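Local coordinates for Mgp-operon protein 3 (Mycoplasma pneumoniae, PDB 6RJ1) that probably mediates adhesion of the bacterium to its human host as an extracellular, membrane-anchored surface protein, most likely together with the P1 adhesin, at residues Val62-Gln67 with Leu82-Gln87; Val170-Pro175 with Ala360-Gln365; Asn462-Val467 with Val699-Leu704; Asp691-Tyr696 with Ser730-Val735; Tyr888-Val893 with Asn920-Ser925. All blocks are in the same frame, centred on the assembly; numbering follows the deposited sequence.

Contact 1: residues Val62-Gln67 with Leu82-Gln87; sequences VRVKFQ and LSFDTQ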
# COMPACT_ATOMS: atom_id res chain seq x y z
N VAL A 62 -12.24 -1.66 19.33
CA VAL A 62 -12.88 -0.64 18.51
C VAL A 62 -13.89 -1.31 17.55
O VAL A 62 -13.58 -2.34 16.96
CB VAL A 62 -11.86 0.30 17.79
CG1 VAL A 62 -11.14 -0.39 16.63
CG2 VAL A 62 -12.53 1.59 17.33
N ARG A 63 -15.11 -0.76 17.46
CA ARG A 63 -16.15 -1.28 16.57
C ARG A 63 -16.76 -0.15 15.75
O ARG A 63 -17.14 0.87 16.31
CB ARG A 63 -17.22 -2.10 17.33
CG ARG A 63 -16.72 -3.45 17.86
CD ARG A 63 -16.21 -4.39 16.77
NE ARG A 63 -15.78 -5.68 17.31
CZ ARG A 63 -14.58 -5.93 17.85
NH1 ARG A 63 -13.68 -4.96 17.94
NH2 ARG A 63 -14.28 -7.14 18.30
N VAL A 64 -16.78 -0.31 14.41
CA VAL A 64 -17.31 0.71 13.51
C VAL A 64 -18.54 0.20 12.75
O VAL A 64 -18.59 -0.98 12.38
CB VAL A 64 -16.21 1.31 12.57
CG1 VAL A 64 -16.76 2.43 11.69
CG2 VAL A 64 -15.02 1.83 13.37
N LYS A 65 -19.55 1.07 12.57
CA LYS A 65 -20.75 0.76 11.81
C LYS A 65 -20.97 1.79 10.69
O LYS A 65 -20.64 2.97 10.84
CB LYS A 65 -21.99 0.57 12.70
CG LYS A 65 -22.59 1.84 13.32
CD LYS A 65 -23.94 1.59 13.99
CE LYS A 65 -24.52 2.81 14.69
NZ LYS A 65 -23.70 3.27 15.85
N PHE A 66 -21.50 1.32 9.57
CA PHE A 66 -21.86 2.15 8.43
C PHE A 66 -23.38 2.04 8.25
O PHE A 66 -23.91 0.93 8.15
CB PHE A 66 -21.09 1.74 7.16
CG PHE A 66 -21.56 2.38 5.87
CD1 PHE A 66 -21.40 3.74 5.65
CD2 PHE A 66 -22.15 1.62 4.87
CE1 PHE A 66 -21.82 4.34 4.46
CE2 PHE A 66 -22.57 2.21 3.67
CZ PHE A 66 -22.41 3.57 3.48
N GLN A 67 -24.08 3.17 8.28
CA GLN A 67 -25.53 3.17 8.12
C GLN A 67 -25.89 3.19 6.63
O GLN A 67 -25.73 4.21 5.97
CB GLN A 67 -26.20 4.32 8.88
CG GLN A 67 -27.23 3.87 9.93
CD GLN A 67 -28.40 3.05 9.40
OE1 GLN A 67 -28.83 2.08 10.04
NE2 GLN A 67 -28.97 3.43 8.26
N LEU A 82 -20.99 6.98 9.11
CA LEU A 82 -19.90 6.33 9.82
C LEU A 82 -19.97 6.73 11.29
O LEU A 82 -20.07 7.92 11.61
CB LEU A 82 -18.57 6.77 9.18
CG LEU A 82 -17.74 5.73 8.42
CD1 LEU A 82 -18.60 4.80 7.60
CD2 LEU A 82 -16.73 6.41 7.52
N SER A 83 -19.95 5.74 12.19
CA SER A 83 -19.97 5.95 13.64
C SER A 83 -19.36 4.76 14.37
O SER A 83 -19.25 3.67 13.81
CB SER A 83 -21.39 6.19 14.14
OG SER A 83 -22.21 5.07 13.89
N PHE A 84 -18.98 4.98 15.64
CA PHE A 84 -18.45 3.91 16.46
C PHE A 84 -19.61 3.15 17.10
O PHE A 84 -20.54 3.77 17.62
CB PHE A 84 -17.49 4.46 17.53
CG PHE A 84 -16.18 5.03 17.02
CD1 PHE A 84 -15.19 4.21 16.50
CD2 PHE A 84 -15.92 6.39 17.13
CE1 PHE A 84 -13.98 4.74 16.04
CE2 PHE A 84 -14.70 6.92 16.69
CZ PHE A 84 -13.74 6.09 16.14
N ASP A 85 -19.58 1.81 17.01
CA ASP A 85 -20.59 0.92 17.57
C ASP A 85 -20.23 0.55 19.02
O ASP A 85 -19.64 -0.51 19.26
CB ASP A 85 -20.79 -0.33 16.69
CG ASP A 85 -22.17 -0.95 16.82
OD1 ASP A 85 -22.53 -1.41 17.93
OD2 ASP A 85 -22.92 -0.94 15.81
N THR A 86 -20.59 1.44 19.96
CA THR A 86 -20.37 1.32 21.41
C THR A 86 -20.97 0.01 21.97
O THR A 86 -20.35 -0.62 22.84
CB THR A 86 -20.87 2.60 22.10
OG1 THR A 86 -20.03 3.68 21.69
CG2 THR A 86 -20.86 2.51 23.63
N GLN A 87 -22.15 -0.40 21.46
CA GLN A 87 -22.86 -1.62 21.85
C GLN A 87 -22.06 -2.88 21.50
O GLN A 87 -21.99 -3.80 22.32
CB GLN A 87 -24.26 -1.65 21.23
CG GLN A 87 -25.24 -0.69 21.90
CD GLN A 87 -26.61 -0.69 21.25
OE1 GLN A 87 -26.75 -0.60 20.02
NE2 GLN A 87 -27.65 -0.77 22.07
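Val64-Phe66 and Leu82-Ser83-Phe84 run antiparallel with their axes 4.8 Å apart, Lys65 and Ser83 forming the hydrogen-bonded pair (Lys65 N to Ser83 O 2.9 Å, with a bond returned from Ser83 N to Lys65 O) between two non-hydrogen-bonded ones, Val64 with Phe84 and Phe66 with Leu82. Past Val64 and Phe84, Asp85 N donates to Arg63 O at 2.7 Å, and the same oxygen lies at the edge of the Phe84 ring, in its plane.

On the face shared by Val64, Phe66, Leu82 and Phe84, the CG2 methyls of Val62 and Val64 meet the CD1-CE1 side of Phe84, Val62 CG2 lying 3.7 Å from Phe84 CE1. Further along, Leu82 CD1 packs against Phe66 CD1 at 3.6 Å. The two strands form a small two-stranded antiparallel sheet of their own, whose apolar face is covered by helix 446-454 through Ile447 and Tyr451 and by helix 157-163 beside Phe66.

Lys65 occupies the other face. Its chain stays extended as far as CE and bends at the last torsion (chi4 -66°), which brings NZ to Ser83 OG at 3.0 Å. On the way its CD passes Asp85 OD2 at 3.3 Å, while the charged ends remain beyond salt-bridge distance. The other carboxylate oxygen, Asp85 OD1, caps Glu88 N at the start of helix 86-93.

Contact 2: residues Val170-Pro175 with Ala360-Gln365; sequences VTPYTP and AQALHQ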
# COMPACT_ATOMS: atom_id res chain seq x y z
N VAL A 170 -4.21 -9.52 1.80
CA VAL A 170 -3.25 -10.49 1.29
C VAL A 170 -2.30 -10.78 2.45
O VAL A 170 -1.71 -9.86 3.02
CB VAL A 170 -2.50 -9.98 0.03
CG1 VAL A 170 -1.45 -10.99 -0.42
CG2 VAL A 170 -3.47 -9.68 -1.11
N THR A 171 -2.19 -12.05 2.84
CA THR A 171 -1.32 -12.43 3.95
C THR A 171 0.02 -12.92 3.40
O THR A 171 0.09 -13.27 2.22
CB THR A 171 -2.01 -13.51 4.82
OG1 THR A 171 -2.00 -14.77 4.14
CG2 THR A 171 -3.41 -13.11 5.26
N PRO A 172 1.08 -13.02 4.24
CA PRO A 172 2.35 -13.56 3.73
C PRO A 172 2.27 -15.02 3.24
O PRO A 172 3.22 -15.51 2.63
CB PRO A 172 3.29 -13.44 4.93
CG PRO A 172 2.40 -13.40 6.11
CD PRO A 172 1.19 -12.66 5.66
N TYR A 173 1.12 -15.70 3.48
CA TYR A 173 0.90 -17.10 3.09
C TYR A 173 -0.05 -17.24 1.89
O TYR A 173 -0.39 -18.37 1.51
CB TYR A 173 0.42 -17.95 4.28
CG TYR A 173 1.32 -17.80 5.49
CD1 TYR A 173 2.61 -18.30 5.48
CD2 TYR A 173 0.89 -17.11 6.61
CE1 TYR A 173 3.46 -18.14 6.58
CE2 TYR A 173 1.72 -16.94 7.71
CZ TYR A 173 3.01 -17.45 7.69
OH TYR A 173 3.84 -17.27 8.76
N THR A 174 -0.45 -16.10 1.28
CA THR A 174 -1.33 -16.09 0.11
C THR A 174 -0.51 -16.58 -1.09
O THR A 174 0.46 -15.91 -1.47
CB THR A 174 -1.94 -14.68 -0.11
OG1 THR A 174 -2.65 -14.28 1.06
CG2 THR A 174 -2.86 -14.62 -1.33
N PRO A 175 -0.85 -17.75 -1.68
CA PRO A 175 -0.08 -18.23 -2.83
C PRO A 175 -0.49 -17.54 -4.14
O PRO A 175 -1.58 -16.97 -4.21
CB PRO A 175 -0.37 -19.73 -2.85
CG PRO A 175 -1.70 -19.89 -2.20
CD PRO A 175 -1.97 -18.67 -1.36
N ALA A 360 -5.48 -16.85 10.19
CA ALA A 360 -5.86 -16.11 11.39
C ALA A 360 -4.70 -15.37 12.07
O ALA A 360 -4.81 -14.17 12.33
CB ALA A 360 -6.55 -17.02 12.39
N GLN A 361 -3.58 -16.09 12.32
CA GLN A 361 -2.38 -15.54 12.98
C GLN A 361 -1.62 -14.56 12.11
O GLN A 361 -0.96 -13.66 12.64
CB GLN A 361 -1.47 -16.65 13.51
CG GLN A 361 -2.17 -17.63 14.47
CD GLN A 361 -2.75 -18.84 13.77
OE1 GLN A 361 -3.06 -18.84 12.57
NE2 GLN A 361 -2.93 -19.92 14.52
N ALA A 362 -1.72 -14.72 10.78
CA ALA A 362 -1.10 -13.83 9.81
C ALA A 362 -1.83 -12.49 9.82
O ALA A 362 -1.19 -11.45 9.87
CB ALA A 362 -1.11 -14.44 8.42
N LEU A 363 -3.19 -12.54 9.86
CA LEU A 363 -4.06 -11.36 9.91
C LEU A 363 -3.88 -10.57 11.20
O LEU A 363 -3.69 -9.36 11.13
CB LEU A 363 -5.53 -11.73 9.71
CG LEU A 363 -5.92 -12.31 8.35
CD1 LEU A 363 -7.20 -13.13 8.46
CD2 LEU A 363 -6.05 -11.22 7.28
N HIS A 364 -3.90 -11.25 12.36
CA HIS A 364 -3.70 -10.63 13.67
C HIS A 364 -2.40 -9.78 13.68
O HIS A 364 -2.39 -8.67 14.21
CB HIS A 364 -3.66 -11.70 14.78
CG HIS A 364 -3.14 -11.19 16.08
ND1 HIS A 364 -3.92 -10.42 16.92
CD2 HIS A 364 -1.90 -11.29 16.61
CE1 HIS A 364 -3.15 -10.09 17.94
NE2 HIS A 364 -1.92 -10.59 17.80
N GLN A 365 -1.33 -10.34 13.08
CA GLN A 365 0.01 -9.76 12.94
C GLN A 365 0.02 -8.54 12.00
O GLN A 365 0.90 -7.69 12.13
CB GLN A 365 0.98 -10.83 12.45
CG GLN A 365 2.39 -10.69 13.01
CD GLN A 365 2.51 -10.98 14.49
OE1 GLN A 365 2.12 -12.05 15.00
NE2 GLN A 365 3.08 -10.04 15.22
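Thr171 OG1 is held by the carboxylate of Glu240, and Tyr173 N adds a weak bond to it. Thr171 N in turn donates to Thr174 OG1 at 2.9 Å. Glu240 binds both threonine hydroxyls, one with each carboxylate oxygen, and so ties the base of the turn to strand 239-241. Thr171 meets helix 360-365 with its carbon atoms: CB lies 3.8 Å from Ala362 CB, and the methyl CG2 lies 3.8 Å from Leu363 CD2. The first torsion of Thr171 (chi1 74°) divides these roles, setting OG1 between the backbone N and the carbonyl carbon and leaving CG2 for the leucine.

Ala362 CB is the atom on which three loop residues converge. Besides Thr171 it touches Pro172 CD at 4.0 Å, and it sits at the edge of the Tyr173 ring, near its plane, 3.8 Å from CD2. Pro172 also lies against one face of that ring, with CG 3.9 Å above the plane and displaced toward the rim, so proline and alanine flank different aspects of the same aromatic group. No hydrogen bond joins the loop to the helix, and the meeting is wholly apolar.

Pro873 and Val882 add further contacts to Tyr173. The backbone bond from Thr174 N to Thr171 O (3.0 Å) closes a type I beta turn with proline at its second position, here packed through its side chains against a short helix.

Contact 3: residues Asn462-Val467 with Val699-Leu704; sequences NGQIVV and VNESEL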
# COMPACT_ATOMS: atom_id res chain seq x y z
N ASN A 462 5.10 20.96 13.25
CA ASN A 462 4.69 22.27 13.76
C ASN A 462 3.23 22.32 14.26
O ASN A 462 2.38 22.98 13.65
CB ASN A 462 4.97 23.36 12.70
CG ASN A 462 6.44 23.65 12.51
OD1 ASN A 462 7.18 22.91 11.85
ND2 ASN A 462 6.90 24.76 13.10
N GLY A 463 2.96 21.61 15.35
CA GLY A 463 1.64 21.55 15.99
C GLY A 463 0.60 20.71 15.27
O GLY A 463 -0.55 20.63 15.73
N GLN A 464 0.99 20.09 14.16
CA GLN A 464 0.11 19.24 13.36
C GLN A 464 0.59 17.81 13.41
O GLN A 464 1.79 17.55 13.27
CB GLN A 464 0.01 19.72 11.90
CG GLN A 464 -0.46 21.15 11.76
CD GLN A 464 -1.47 21.27 10.66
OE1 GLN A 464 -2.65 20.98 10.84
NE2 GLN A 464 -1.01 21.69 9.49
N ILE A 465 -0.34 16.88 13.60
CA ILE A 465 -0.04 15.45 13.63
C ILE A 465 -0.72 14.81 12.44
O ILE A 465 -1.92 15.03 12.22
CB ILE A 465 -0.43 14.79 14.98
CG1 ILE A 465 0.32 15.45 16.17
CG2 ILE A 465 -0.16 13.29 14.95
CD1 ILE A 465 -0.50 16.33 17.01
N VAL A 466 0.05 14.06 11.67
CA VAL A 466 -0.43 13.33 10.50
C VAL A 466 -0.41 11.85 10.83
O VAL A 466 0.60 11.35 11.32
CB VAL A 466 0.36 13.67 9.20
CG1 VAL A 466 -0.30 13.03 7.97
CG2 VAL A 466 0.49 15.18 9.01
N VAL A 467 -1.53 11.15 10.60
CA VAL A 467 -1.66 9.71 10.85
C VAL A 467 -2.08 9.04 9.56
O VAL A 467 -2.99 9.53 8.90
CB VAL A 467 -2.62 9.38 12.04
CG1 VAL A 467 -2.79 7.87 12.23
CG2 VAL A 467 -2.15 10.04 13.33
N VAL A 699 4.86 17.34 0.85
CA VAL A 699 3.66 18.14 1.11
C VAL A 699 3.95 19.19 2.20
O VAL A 699 4.53 18.87 3.24
CB VAL A 699 2.39 17.25 1.36
CG1 VAL A 699 2.74 15.82 1.77
CG2 VAL A 699 1.40 17.88 2.32
N ASN A 700 3.59 20.46 1.91
CA ASN A 700 3.77 21.61 2.79
C ASN A 700 2.58 21.84 3.73
O ASN A 700 1.52 21.25 3.53
CB ASN A 700 4.07 22.88 1.98
CG ASN A 700 3.01 23.26 0.98
OD1 ASN A 700 1.88 23.62 1.33
ND2 ASN A 700 3.36 23.20 -0.28
N GLU A 701 2.77 22.73 4.74
CA GLU A 701 1.78 23.09 5.76
C GLU A 701 0.43 23.54 5.19
O GLU A 701 -0.60 23.15 5.75
CB GLU A 701 2.32 24.14 6.74
CG GLU A 701 3.24 23.57 7.81
CD GLU A 701 3.04 24.11 9.21
OE1 GLU A 701 3.21 25.34 9.41
OE2 GLU A 701 2.72 23.30 10.12
N SER A 702 0.42 24.35 4.11
CA SER A 702 -0.83 24.81 3.50
C SER A 702 -1.60 23.66 2.83
O SER A 702 -2.83 23.62 2.88
CB SER A 702 -0.59 25.98 2.55
OG SER A 702 -0.22 25.57 1.24
N GLU A 703 -0.86 22.69 2.23
CA GLU A 703 -1.45 21.50 1.61
C GLU A 703 -2.03 20.60 2.70
O GLU A 703 -3.11 20.02 2.51
CB GLU A 703 -0.41 20.74 0.76
CG GLU A 703 -0.03 21.44 -0.53
CD GLU A 703 1.09 20.79 -1.32
OE1 GLU A 703 2.19 20.60 -0.75
OE2 GLU A 703 0.87 20.48 -2.52
N LEU A 704 -1.35 20.52 3.85
CA LEU A 704 -1.80 19.75 5.01
C LEU A 704 -3.01 20.42 5.66
O LEU A 704 -3.92 19.73 6.08
CB LEU A 704 -0.67 19.59 6.04
CG LEU A 704 0.42 18.56 5.71
CD1 LEU A 704 1.60 18.71 6.63
CD2 LEU A 704 -0.12 17.13 5.76
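The amide of Gln464 and the carboxylate of Glu701 approach obliquely with their planes 74° apart, so the two flat groups neither stack nor lie side by side. Gln464 NE2 stays 4.1 Å from Glu701 OE2 and at a similar remove from Glu701 O, beyond hydrogen bonding; the other end of the amide, Gln464 OE1, has a weak bond with Arg708. The carboxylate instead comes up to aliphatic carbon: Glu701 OE2 lies 3.4 Å from Asn462 CB. A bend at the second torsion of Glu701 (chi2 -138°) carries its acid group to this position near the exposed Asn462.

Deeper in, Leu704 meets the strand. The side chains of Leu704 and Gln464 slide past each other in opposite directions, Leu704 CB nearest the amide nitrogen, and Leu704 CD2 touches Val466 CG2 at 3.8 Å with the side chains at about a right angle.

The helix presenting Glu701 and Leu704 begins with a capping box. Asn700 OD1 takes Glu703 N at 3.0 Å and Ser702 OG at 2.9 Å, from opposite faces of its plane, while Asn700 N donates to Glu703 OE1 at 3.0 Å through the anti lone pair of that oxygen.

Helix 701-712 thus lays its first turn against strand 464-468. Leu704 also reaches Val480, Leu461 and Leu550, so it lies between the sheet containing strands 457-461, 464-468 and 477-482 and the one containing strands 549-563 and 693-699.

Contact 4: residues Asp691-Tyr696 with Ser730-Val735; sequences DQLLVY and SHYLPV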
# COMPACT_ATOMS: atom_id res chain seq x y z
N ASP A 691 -0.87 -0.74 -12.73
CA ASP A 691 -0.39 -1.85 -11.91
C ASP A 691 1.00 -1.61 -11.34
O ASP A 691 1.87 -1.09 -12.04
CB ASP A 691 -0.47 -3.17 -12.69
CG ASP A 691 -1.89 -3.56 -13.06
OD1 ASP A 691 -2.58 -4.17 -12.21
OD2 ASP A 691 -2.33 -3.23 -14.19
N GLN A 692 1.21 -2.00 -10.05
CA GLN A 692 2.47 -1.90 -9.29
C GLN A 692 2.97 -0.45 -9.27
O GLN A 692 4.16 -0.18 -9.49
CB GLN A 692 3.54 -2.88 -9.82
CG GLN A 692 3.06 -4.30 -10.05
CD GLN A 692 3.21 -5.22 -8.87
OE1 GLN A 692 2.85 -4.90 -7.74
NE2 GLN A 692 3.73 -6.41 -9.11
N LEU A 693 2.05 0.49 -9.01
CA LEU A 693 2.34 1.92 -9.00
C LEU A 693 2.70 2.49 -7.64
O LEU A 693 1.87 2.51 -6.73
CB LEU A 693 1.16 2.69 -9.62
CG LEU A 693 1.38 3.39 -10.96
CD1 LEU A 693 1.84 2.42 -12.05
CD2 LEU A 693 0.12 4.09 -11.39
N LEU A 694 3.95 2.97 -7.52
CA LEU A 694 4.40 3.64 -6.31
C LEU A 694 4.09 5.13 -6.47
O LEU A 694 4.40 5.73 -7.48
CB LEU A 694 5.89 3.41 -6.01
CG LEU A 694 6.34 3.91 -4.61
CD1 LEU A 694 6.13 2.83 -3.53
CD2 LEU A 694 7.76 4.39 -4.63
N VAL A 695 3.44 5.68 -5.46
CA VAL A 695 3.04 7.07 -5.33
C VAL A 695 3.90 7.66 -4.21
O VAL A 695 4.04 7.05 -3.15
CB VAL A 695 1.51 7.13 -5.02
CG1 VAL A 695 1.07 8.50 -4.57
CG2 VAL A 695 0.69 6.68 -6.23
N TYR A 696 4.53 8.80 -4.46
CA TYR A 696 5.41 9.47 -3.49
C TYR A 696 5.30 10.98 -3.65
O TYR A 696 4.83 11.46 -4.69
CB TYR A 696 6.87 9.00 -3.65
CG TYR A 696 7.48 9.31 -5.01
CD1 TYR A 696 7.29 8.45 -6.09
CD2 TYR A 696 8.24 10.46 -5.21
CE1 TYR A 696 7.82 8.74 -7.35
CE2 TYR A 696 8.79 10.75 -6.46
CZ TYR A 696 8.57 9.89 -7.53
OH TYR A 696 9.10 10.18 -8.77
N SER A 730 4.07 9.47 -9.51
CA SER A 730 3.82 8.04 -9.53
C SER A 730 4.85 7.39 -10.41
O SER A 730 5.33 7.98 -11.38
CB SER A 730 2.41 7.72 -10.00
OG SER A 730 2.27 7.84 -11.40
N HIS A 731 5.21 6.16 -10.05
CA HIS A 731 6.20 5.41 -10.79
C HIS A 731 5.86 3.93 -10.80
O HIS A 731 5.46 3.37 -9.79
CB HIS A 731 7.60 5.63 -10.19
CG HIS A 731 8.69 5.52 -11.20
ND1 HIS A 731 9.33 6.64 -11.69
CD2 HIS A 731 9.21 4.42 -11.81
CE1 HIS A 731 10.21 6.20 -12.57
NE2 HIS A 731 10.18 4.87 -12.67
N TYR A 732 6.07 3.31 -11.95
CA TYR A 732 5.85 1.89 -12.15
C TYR A 732 7.00 1.14 -11.49
O TYR A 732 8.17 1.34 -11.83
CB TYR A 732 5.72 1.58 -13.64
CG TYR A 732 5.69 0.12 -14.02
CD1 TYR A 732 4.68 -0.72 -13.55
CD2 TYR A 732 6.61 -0.40 -14.93
CE1 TYR A 732 4.63 -2.07 -13.94
CE2 TYR A 732 6.55 -1.73 -15.33
CZ TYR A 732 5.56 -2.56 -14.84
OH TYR A 732 5.53 -3.86 -15.27
N LEU A 733 6.66 0.33 -10.49
CA LEU A 733 7.63 -0.42 -9.71
C LEU A 733 7.17 -1.89 -9.57
O LEU A 733 6.56 -2.26 -8.57
CB LEU A 733 7.81 0.28 -8.34
CG LEU A 733 8.97 -0.13 -7.46
CD1 LEU A 733 10.29 0.01 -8.18
CD2 LEU A 733 8.98 0.70 -6.19
N PRO A 734 7.44 -2.73 -10.60
CA PRO A 734 7.00 -4.14 -10.53
C PRO A 734 7.87 -5.00 -9.62
O PRO A 734 8.98 -4.58 -9.29
CB PRO A 734 7.11 -4.59 -11.98
CG PRO A 734 8.22 -3.79 -12.53
CD PRO A 734 8.12 -2.45 -11.87
N VAL A 735 7.41 -6.22 -9.25
CA VAL A 735 8.23 -7.16 -8.48
C VAL A 735 9.35 -7.70 -9.38
O VAL A 735 9.14 -7.81 -10.59
CB VAL A 735 7.46 -8.36 -7.86
CG1 VAL A 735 6.85 -8.00 -6.52
CG2 VAL A 735 6.43 -8.96 -8.80
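Leu694 and His731 exchange a pair of backbone bonds, His731 N to Leu694 O at 2.7 Å and Leu694 N to His731 O at 2.8 Å. A third, Leu733 N to Gln692 O, is equally short. Leu693 with Tyr732 and Val695 with Ser730 form the non-hydrogen-bonded pairs on either side of this central one.

Around this backbone the side chains pack closely. Leu694 and Leu733 lie side by side and point the same way, CB of the former 4.1 Å from CD2 of the latter. Tyr732 turns its CD1 edge to Asp691 O at 3.2 Å, with the oxygen in the plane of the ring, while Pro734 CD sits 3.8 Å above the ring centre. Leu693 CD1 is another neighbour at the ring edge.

Strands 693-699 and 723-732 pair antiparallel within a branched, mixed sheet, and strand 549-563 continues it beyond Leu693 and Val695.

Gln692, just ahead of the strand, has a positive phi (56°), and its side chain folds over Leu733-Val735 at a bend in chi2. CB reaches Pro734 CA at 3.8 Å, and NE2 passes Val735 CG2 on the way to Ala672 O; OE1 is held by Asn777 N. Further out, His731 stacks on Phe834, which also touches both Leu694 and Leu733. The hydroxyl of Tyr732 is bonded to Asp671 O, that of Ser730 to Trp500 O, and Tyr696 OH to Ser833.

Contact 5: residues Tyr888-Val893 with Asn920-Ser925; sequences YAVITV and NGIASS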
# COMPACT_ATOMS: atom_id res chain seq x y z
N TYR A 888 17.20 -11.64 14.39
CA TYR A 888 17.12 -10.30 13.84
C TYR A 888 18.14 -10.15 12.71
O TYR A 888 19.08 -10.93 12.61
CB TYR A 888 17.40 -9.24 14.95
CG TYR A 888 18.71 -9.46 15.70
CD1 TYR A 888 18.75 -10.25 16.84
CD2 TYR A 888 19.89 -8.87 15.26
CE1 TYR A 888 19.95 -10.46 17.53
CE2 TYR A 888 21.09 -9.07 15.94
CZ TYR A 888 21.12 -9.87 17.07
OH TYR A 888 22.32 -10.07 17.73
N ALA A 889 17.97 -9.11 11.89
CA ALA A 889 18.87 -8.76 10.79
C ALA A 889 18.83 -7.25 10.61
O ALA A 889 17.81 -6.62 10.90
CB ALA A 889 18.44 -9.47 9.52
N VAL A 890 19.95 -6.65 10.18
CA VAL A 890 20.03 -5.20 9.97
C VAL A 890 20.59 -4.87 8.58
O VAL A 890 21.64 -5.40 8.18
CB VAL A 890 20.80 -4.46 11.12
CG1 VAL A 890 20.61 -2.95 11.03
CG2 VAL A 890 20.37 -4.96 12.49
N ILE A 891 19.88 -3.99 7.85
CA ILE A 891 20.29 -3.51 6.53
C ILE A 891 20.75 -2.05 6.63
O ILE A 891 20.12 -1.25 7.32
CB ILE A 891 19.17 -3.72 5.47
CG1 ILE A 891 19.13 -5.20 5.01
CG2 ILE A 891 19.31 -2.76 4.27
CD1 ILE A 891 17.91 -5.63 4.18
N THR A 892 21.85 -1.71 5.97
CA THR A 892 22.37 -0.35 5.91
C THR A 892 22.08 0.21 4.52
O THR A 892 22.34 -0.45 3.51
CB THR A 892 23.86 -0.32 6.25
OG1 THR A 892 24.01 -0.71 7.61
CG2 THR A 892 24.50 1.05 6.06
N VAL A 893 21.53 1.43 4.46
CA VAL A 893 21.27 2.10 3.19
C VAL A 893 22.19 3.33 3.08
O VAL A 893 22.22 4.16 3.97
CB VAL A 893 19.77 2.39 2.93
CG1 VAL A 893 19.59 3.12 1.60
CG2 VAL A 893 18.96 1.09 2.92
N ASN A 920 24.42 -5.44 6.77
CA ASN A 920 25.61 -4.85 7.37
C ASN A 920 26.49 -5.74 8.28
O ASN A 920 27.57 -5.30 8.65
CB ASN A 920 25.23 -3.58 8.13
CG ASN A 920 24.22 -3.73 9.24
OD1 ASN A 920 24.13 -4.76 9.94
ND2 ASN A 920 23.45 -2.68 9.47
N GLY A 921 26.03 -6.92 8.65
CA GLY A 921 26.79 -7.79 9.55
C GLY A 921 26.16 -8.01 10.90
O GLY A 921 26.57 -8.92 11.64
N ILE A 922 25.15 -7.19 11.26
CA ILE A 922 24.41 -7.36 12.51
C ILE A 922 23.25 -8.28 12.18
O ILE A 922 22.26 -7.85 11.58
CB ILE A 922 23.94 -6.04 13.18
CG1 ILE A 922 25.10 -5.04 13.39
CG2 ILE A 922 23.23 -6.35 14.50
CD1 ILE A 922 24.69 -3.61 13.86
N ALA A 923 23.41 -9.56 12.50
CA ALA A 923 22.41 -10.59 12.25
C ALA A 923 22.57 -11.73 13.24
O ALA A 923 23.67 -11.94 13.77
CB ALA A 923 22.53 -11.12 10.83
N SER A 924 21.46 -12.44 13.49
CA SER A 924 21.35 -13.60 14.37
C SER A 924 20.06 -14.33 14.06
O SER A 924 19.12 -13.76 13.51
CB SER A 924 21.40 -13.19 15.84
OG SER A 924 21.09 -14.28 16.70
N SER A 925 20.01 -15.61 14.41
CA SER A 925 18.84 -16.46 14.21
C SER A 925 18.54 -17.19 15.53
O SER A 925 17.64 -18.02 15.58
CB SER A 925 19.12 -17.47 13.09
OG SER A 925 20.27 -18.24 13.38
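An Asx turn at Asn920 starts this contact, where the chain turns a corner at Gly921 between strands 914-920 and 922-924, both of which pair with strand 888-896. Asn920 OD1 accepts Ile922 N at 2.9 Å, in the carbonyl plane. The other half of the same amide reaches across: ND2 donates to Thr892 OG1 at 2.8 Å, nearly straight (164°) and with the oxygen in the amide plane. The group is therefore gripped from both ends, which fixes its rotation. Its first torsion (chi1 59°) places the amide between the backbone N and the carbonyl carbon, beside Val890, whose CG1 lies 3.3 Å from ND2. Thr892 OG1 is also bonded to Gly961 O.

Backbone bonds join the strands on both sides of the corner: before it Asn920 N donates to Val890 O; after it Val890 N has a weak, bent bond to Ile922 O, and Tyr888 and Ser924 form a hydrogen-bonded pair with both bonds at 3.0 Å.

Tyr888 swings its ring across to the partner strand. Ser924 CB lies over one face, 3.9 Å from the ring centroid and 28° off the normal, a CH-pi contact, while Ile922 CG2 approaches the ring edge at 3.7 Å from CE2. Val890 and Ile922 run side by side, pointing the same way, their CG2 methyls in contact. Val942 touches both Tyr888 and Ile922, and Ile932 covers Val890. An Asx turn at a strand corner thus leads into an antiparallel pairing whose apolar side packs on the sheet of strands 928-933 and 939-945.

How the contacts relate
Contacts 1, 4 and 5 are antiparallel strand pairings, whereas contacts 2 and 3 set a helix against a turn or a strand without hydrogen bonds across them. Contact 4 lies deepest, its centre about 10 Å from that of the chain, with every residue buried; the centres of contacts 1 and 5 lie about 25 Å from it, contact 1 only partly buried. A lysine and a serine meet on one face of contact 1, with an aspartate close by, while an asparagine amide and a threonine bridge the strands of contact 5. In contacts 3 and 4, strand 693-699 leads into helix 701-712, which returns to strand 723-732. Contacts 2 and 3 lie on opposite sides of the chain centre.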